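Local coordinates for CMP/dCMP-type deaminase domain-containing protein (Aspergillus oryzae RIB40, PDB 7DRY) that probably catalyses a zinc-dependent deamination step in riboflavin biosynthesis, as a Rib2 deaminase of the cytidine deaminase superfamily, at residues S3-Y8 / Q158-L163; A30-R35 / L93-T98. All blocks are in the same frame, centred on the assembly; numbering follows the deposited sequence.

Contact 1: residues S3-Y8 / Q158-L163; sequences SPHAKY and QVVNGL
Val160 lies against the first turn of helix 5-16, where both its methyl groups meet His5 CB and one also reaches the backbone of Ala6. The site is at the edge of the cytidine deaminase (CDA) fold. Here the N-terminal helix packs by edge strand 156-159 and the loop that leaves it. The contact is small, about 189 Å² in all, and no hydrogen bond crosses it.

Val160 points both branches at the helix. CG2 comes to 3.8 Å from His5 CB. CG1, anti to the backbone N of Val160 (chi1 -179°), also reaches His5 CB, at 4.1 Å, and extends to Ala6 N at 4.2 Å. The valine thus touches the root of the histidine and the backbone beyond it.

The His5 ring is carried past this valine. Its CG sits beside its own backbone N, with chi1 at -51°. Pro4 CD lies over the centre of one ring face, 4.2 Å above the plane. The ring also stacks with Tyr131 of strand 127-132. Its ND1 is hydrogen-bonded to the hydroxyl of Tyr96, which, with these neighbours, would restrict the rotation of the ring.

Gln158 reaches the same histidine with an extended chain. Its NE2 approaches His5 CD2 obliquely at 4.3 Å, a loose contact and not a bond. The other end of the amide, OE1, is hydrogen-bonded to Lys129.

Leu163 closes the far end of the contact. It holds the N-cap position of helix 164-171, so the loop from Val160 joins the last strand in the chain to that helix. Its side chain also packs on Leu9 and Arg10, further along the N-terminal helix. Within 3-8 its partner is a backbone oxygen: Leu163 CD1 rests 3.8 Å from Ala6 O.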
loop_
_atom_site.group_PDB
_atom_site.type_symbol
_atom_site.label_atom_id
_atom_site.label_comp_id
_atom_site.label_asym_id
_atom_site.label_seq_id
_atom_site.Cartn_x
_atom_site.Cartn_y
_atom_site.Cartn_z
ATOM N N SER A 3 -17.251 -4.278 -4.139
ATOM C CA SER A 3 -17.981 -4.574 -2.906
ATOM C C SER A 3 -17.141 -5.080 -1.714
ATOM O O SER A 3 -17.463 -4.747 -0.578
ATOM C CB SER A 3 -19.197 -5.485 -3.164
ATOM O OG SER A 3 -18.920 -6.848 -2.887
ATOM N N PRO A 4 -16.078 -5.863 -1.940
ATOM C CA PRO A 4 -15.225 -6.260 -0.813
ATOM C C PRO A 4 -14.181 -5.226 -0.432
ATOM O O PRO A 4 -13.421 -5.458 0.517
ATOM C CB PRO A 4 -14.535 -7.517 -1.351
ATOM C CG PRO A 4 -14.343 -7.204 -2.781
ATOM C CD PRO A 4 -15.641 -6.532 -3.180
ATOM N N HIS A 5 -14.113 -4.107 -1.155
ATOM C CA HIS A 5 -12.976 -3.203 -1.011
ATOM C C HIS A 5 -12.961 -2.537 0.350
ATOM O O HIS A 5 -11.892 -2.394 0.957
ATOM C CB HIS A 5 -12.982 -2.161 -2.126
ATOM C CG HIS A 5 -13.100 -2.763 -3.485
ATOM N ND1 HIS A 5 -12.345 -3.844 -3.882
ATOM C CD2 HIS A 5 -13.892 -2.448 -4.539
ATOM C CE1 HIS A 5 -12.669 -4.173 -5.120
ATOM N NE2 HIS A 5 -13.600 -3.338 -5.544
ATOM N N ALA A 6 -14.129 -2.125 0.845
ATOM C CA ALA A 6 -14.190 -1.507 2.163
ATOM C C ALA A 6 -13.709 -2.465 3.243
ATOM O O ALA A 6 -12.986 -2.063 4.162
ATOM C CB ALA A 6 -15.615 -1.030 2.451
ATOM N N LYS A 7 -14.091 -3.742 3.149
ATOM C CA LYS A 7 -13.655 -4.705 4.156
ATOM C C LYS A 7 -12.146 -4.900 4.119
ATOM O O LYS A 7 -11.495 -4.940 5.170
ATOM C CB LYS A 7 -14.384 -6.041 3.989
ATOM C CG LYS A 7 -14.060 -7.035 5.101
ATOM C CD LYS A 7 -14.603 -8.428 4.811
ATOM C CE LYS A 7 -14.313 -9.382 5.965
ATOM N NZ LYS A 7 -13.422 -8.780 7.005
ATOM N N TYR A 8 -11.568 -5.015 2.919
ATOM C CA TYR A 8 -10.113 -5.113 2.830
ATOM C C TYR A 8 -9.443 -3.886 3.431
ATOM O O TYR A 8 -8.420 -4.005 4.118
ATOM C CB TYR A 8 -9.677 -5.278 1.374
ATOM C CG TYR A 8 -9.714 -6.707 0.886
ATOM C CD1 TYR A 8 -8.859 -7.673 1.423
ATOM C CD2 TYR A 8 -10.605 -7.106 -0.106
ATOM C CE1 TYR A 8 -8.884 -8.972 0.983
ATOM C CE2 TYR A 8 -10.644 -8.420 -0.549
ATOM C CZ TYR A 8 -9.776 -9.351 -0.002
ATOM O OH TYR A 8 -9.795 -10.658 -0.437
ATOM N N GLN A 158 -7.684 2.965 -7.666
ATOM C CA GLN A 158 -9.057 3.328 -7.350
ATOM C C GLN A 158 -9.117 3.781 -5.899
ATOM O O GLN A 158 -8.605 3.094 -5.010
ATOM C CB GLN A 158 -9.971 2.117 -7.538
ATOM C CG GLN A 158 -11.434 2.388 -7.285
ATOM C CD GLN A 158 -12.310 1.295 -7.857
ATOM O OE1 GLN A 158 -12.037 0.764 -8.936
ATOM N NE2 GLN A 158 -13.361 0.942 -7.132
ATOM N N VAL A 159 -9.737 4.934 -5.667
ATOM C CA VAL A 159 -10.003 5.391 -4.310
ATOM C C VAL A 159 -11.307 4.769 -3.832
ATOM O O VAL A 159 -12.314 4.776 -4.551
ATOM C CB VAL A 159 -10.073 6.923 -4.253
ATOM C CG1 VAL A 159 -10.184 7.381 -2.811
ATOM C CG2 VAL A 159 -8.852 7.537 -4.912
ATOM N N VAL A 160 -11.290 4.237 -2.614
ATOM C CA VAL A 160 -12.465 3.657 -1.976
ATOM C C VAL A 160 -12.860 4.600 -0.853
ATOM O O VAL A 160 -12.123 4.747 0.132
ATOM C CB VAL A 160 -12.168 2.257 -1.432
ATOM C CG1 VAL A 160 -13.415 1.659 -0.781
ATOM C CG2 VAL A 160 -11.629 1.354 -2.540
ATOM N N ASN A 161 -14.014 5.246 -1.000
ATOM C CA ASN A 161 -14.437 6.277 -0.067
ATOM C C ASN A 161 -15.092 5.657 1.162
ATOM O O ASN A 161 -15.503 4.492 1.162
ATOM C CB ASN A 161 -15.442 7.216 -0.739
ATOM C CG ASN A 161 -14.857 7.942 -1.942
ATOM O OD1 ASN A 161 -13.710 8.385 -1.918
ATOM N ND2 ASN A 161 -15.650 8.064 -3.001
ATOM N N GLY A 162 -15.174 6.456 2.227
ATOM C CA GLY A 162 -15.944 6.111 3.408
ATOM C C GLY A 162 -15.139 5.852 4.664
ATOM O O GLY A 162 -15.734 5.767 5.746
ATOM N N LEU A 163 -13.815 5.718 4.569
ATOM C CA LEU A 163 -12.976 5.449 5.733
ATOM C C LEU A 163 -11.923 6.529 5.959
ATOM O O LEU A 163 -10.970 6.303 6.710
ATOM C CB LEU A 163 -12.311 4.075 5.625
ATOM C CG LEU A 163 -13.259 2.879 5.578
ATOM C CD1 LEU A 163 -12.582 1.675 4.930
ATOM C CD2 LEU A 163 -13.741 2.558 6.986
#

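Contact 2: residues A30-R35 / L93-T98; sequences AILVSR and LVMYVT
Val33 and Tyr96 project from the same sheet face and cross at a slant, diagonally across the two strands. Val33 CG2 lies against the ring edge, equally close to Tyr96 CD1 and CE1 (4.1 Å). Further out, Arg35 bends at chi3 (-66°) and crosses Tyr96 at about a right angle. Arg35 NH1 and NH2 both bond to Tyr96 OH, each at 2.9 Å. The hydroxyl lies in the guanidinium plane, and the guanidinium and Tyr96 ring planes are 71° apart. Asp45 also binds Arg35 in a salt bridge, and His5 shares the tyrosine hydroxyl. Helix 5-16 covers this face, with Tyr8 stacked on the Tyr96 ring.

On the other face aliphatic side chains and Met95 pack against one another. Leu32 CD1 sits over the Val94 carbonyl, 3.5 Å from Val94 O. Met95 CB (4.0 Å) and Leu93 CB (4.2 Å) lie to the sides of this methyl. Ala30 CB meets Met95 SD at 4.3 Å and Val97 CB at 4.2 Å. Helix 62-73 packs on this side, where Met95 touches Glu63 and Cys66.

The backbones are antiparallel. Ile31 with Tyr96 and Val33 with Val94 are the hydrogen-bonded pairs, each joined by two bonds. This is the antiparallel pairing of the first and third strands in the central sheet of the CDA fold, with the zinc site on the Met95 and Val97 side.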
loop_
_atom_site.group_PDB
_atom_site.type_symbol
_atom_site.label_atom_id
_atom_site.label_comp_id
_atom_site.label_asym_id
_atom_site.label_seq_id
_atom_site.Cartn_x
_atom_site.Cartn_y
_atom_site.Cartn_z
ATOM N N ALA A 30 -1.130 -2.651 4.495
ATOM C CA ALA A 30 -1.250 -3.071 3.106
ATOM C C ALA A 30 -1.488 -4.571 3.035
ATOM O O ALA A 30 -0.897 -5.339 3.804
ATOM C CB ALA A 30 0.026 -2.750 2.319
ATOM N N ILE A 31 -2.336 -4.984 2.087
ATOM C CA ILE A 31 -2.648 -6.394 1.857
ATOM C C ILE A 31 -2.579 -6.643 0.361
ATOM O O ILE A 31 -3.221 -5.933 -0.419
ATOM C CB ILE A 31 -4.042 -6.767 2.391
ATOM C CG1 ILE A 31 -4.080 -6.634 3.918
ATOM C CG2 ILE A 31 -4.398 -8.208 1.996
ATOM C CD1 ILE A 31 -5.482 -6.751 4.526
ATOM N N LEU A 32 -1.801 -7.640 -0.036
ATOM C CA LEU A 32 -1.649 -8.014 -1.437
ATOM C C LEU A 32 -2.486 -9.261 -1.697
ATOM O O LEU A 32 -2.375 -10.249 -0.960
ATOM C CB LEU A 32 -0.177 -8.281 -1.739
ATOM C CG LEU A 32 0.159 -8.634 -3.191
ATOM C CD1 LEU A 32 -0.203 -7.474 -4.121
ATOM C CD2 LEU A 32 1.634 -8.978 -3.292
ATOM N N VAL A 33 -3.348 -9.201 -2.720
ATOM C CA VAL A 33 -4.356 -10.224 -2.990
ATOM C C VAL A 33 -4.179 -10.738 -4.415
ATOM O O VAL A 33 -3.884 -9.959 -5.330
ATOM C CB VAL A 33 -5.764 -9.608 -2.828
ATOM C CG1 VAL A 33 -6.860 -10.617 -3.157
ATOM C CG2 VAL A 33 -5.942 -9.052 -1.407
ATOM N N SER A 34 -4.378 -12.043 -4.608
ATOM C CA SER A 34 -4.511 -12.641 -5.939
ATOM C C SER A 34 -5.993 -12.864 -6.219
ATOM O O SER A 34 -6.679 -13.559 -5.457
ATOM C CB SER A 34 -3.760 -13.969 -6.049
ATOM O OG SER A 34 -4.111 -14.650 -7.251
ATOM N N ARG A 35 -6.479 -12.283 -7.308
ATOM C CA ARG A 35 -7.901 -12.229 -7.619
ATOM C C ARG A 35 -8.123 -12.706 -9.049
ATOM O O ARG A 35 -7.355 -12.367 -9.955
ATOM C CB ARG A 35 -8.387 -10.775 -7.475
ATOM C CG ARG A 35 -9.800 -10.513 -7.951
ATOM C CD ARG A 35 -10.275 -9.160 -7.434
ATOM N NE ARG A 35 -10.408 -9.172 -5.982
ATOM C CZ ARG A 35 -10.352 -8.086 -5.215
ATOM N NH1 ARG A 35 -10.173 -6.886 -5.761
ATOM N NH2 ARG A 35 -10.476 -8.203 -3.900
ATOM N N LEU A 93 -2.736 -9.551 -9.443
ATOM C CA LEU A 93 -2.344 -9.121 -8.110
ATOM C C LEU A 93 -2.878 -7.715 -7.885
ATOM O O LEU A 93 -2.710 -6.830 -8.736
ATOM C CB LEU A 93 -0.825 -9.112 -7.979
ATOM C CG LEU A 93 -0.157 -10.483 -7.926
ATOM C CD1 LEU A 93 1.355 -10.306 -7.977
ATOM C CD2 LEU A 93 -0.562 -11.217 -6.647
ATOM N N VAL A 94 -3.539 -7.526 -6.754
ATOM C CA VAL A 94 -4.113 -6.248 -6.363
ATOM C C VAL A 94 -3.602 -5.945 -4.965
ATOM O O VAL A 94 -3.594 -6.830 -4.102
ATOM C CB VAL A 94 -5.650 -6.342 -6.358
ATOM C CG1 VAL A 94 -6.265 -5.110 -5.748
ATOM C CG2 VAL A 94 -6.168 -6.597 -7.773
ATOM N N MET A 95 -3.172 -4.710 -4.734
ATOM C CA MET A 95 -2.754 -4.283 -3.406
ATOM C C MET A 95 -3.744 -3.281 -2.834
ATOM O O MET A 95 -4.071 -2.280 -3.482
ATOM C CB MET A 95 -1.343 -3.695 -3.415
ATOM C CG MET A 95 -0.848 -3.394 -2.001
ATOM S SD MET A 95 0.793 -2.657 -1.927
ATOM C CE MET A 95 1.810 -4.128 -2.097
ATOM N N TYR A 96 -4.238 -3.575 -1.634
ATOM C CA TYR A 96 -4.992 -2.622 -0.836
ATOM C C TYR A 96 -4.041 -1.951 0.144
ATOM O O TYR A 96 -3.150 -2.594 0.707
ATOM C CB TYR A 96 -6.084 -3.342 -0.046
ATOM C CG TYR A 96 -7.197 -3.887 -0.901
ATOM C CD1 TYR A 96 -7.122 -5.172 -1.455
ATOM C CD2 TYR A 96 -8.336 -3.128 -1.156
ATOM C CE1 TYR A 96 -8.151 -5.669 -2.249
ATOM C CE2 TYR A 96 -9.364 -3.615 -1.953
ATOM C CZ TYR A 96 -9.275 -4.887 -2.486
ATOM O OH TYR A 96 -10.291 -5.370 -3.262
ATOM N N VAL A 97 -4.210 -0.648 0.331
ATOM C CA VAL A 97 -3.363 0.097 1.255
ATOM C C VAL A 97 -4.175 1.281 1.759
ATOM O O VAL A 97 -4.963 1.849 1.005
ATOM C CB VAL A 97 -2.040 0.498 0.561
ATOM C CG1 VAL A 97 -2.301 1.282 -0.702
ATOM C CG2 VAL A 97 -1.127 1.259 1.488
ATOM N N THR A 98 -4.033 1.625 3.045
ATOM C CA THR A 98 -4.946 2.637 3.576
ATOM C C THR A 98 -4.731 3.986 2.900
ATOM O O THR A 98 -5.700 4.685 2.592
ATOM C CB THR A 98 -4.882 2.753 5.104
ATOM O OG1 THR A 98 -3.552 3.079 5.521
ATOM C CG2 THR A 98 -5.343 1.462 5.773
#

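From the N terminus the chain forms helix 5-16, then strand 29-36, the first strand in the chain. It passes through strand 46-52 and helix 62-73 and returns as strand 91-97 beside strand 29-36. Contact 2 closes this inner loop. The chain then adds strands 127-132 and 156-159, and contact 1 closes the outer loop on helix 5-16. Contact 2 is therefore nested within contact 1. One ties neighbouring strands in the middle of the sheet; the other ties the N-terminal helix to edge strand 156-159 and the loop after it. They also meet by packing, with Tyr8 CE2 3.4 Å from Arg35 NH2 and His5 CE1 3.7 Å from Arg35 NH1.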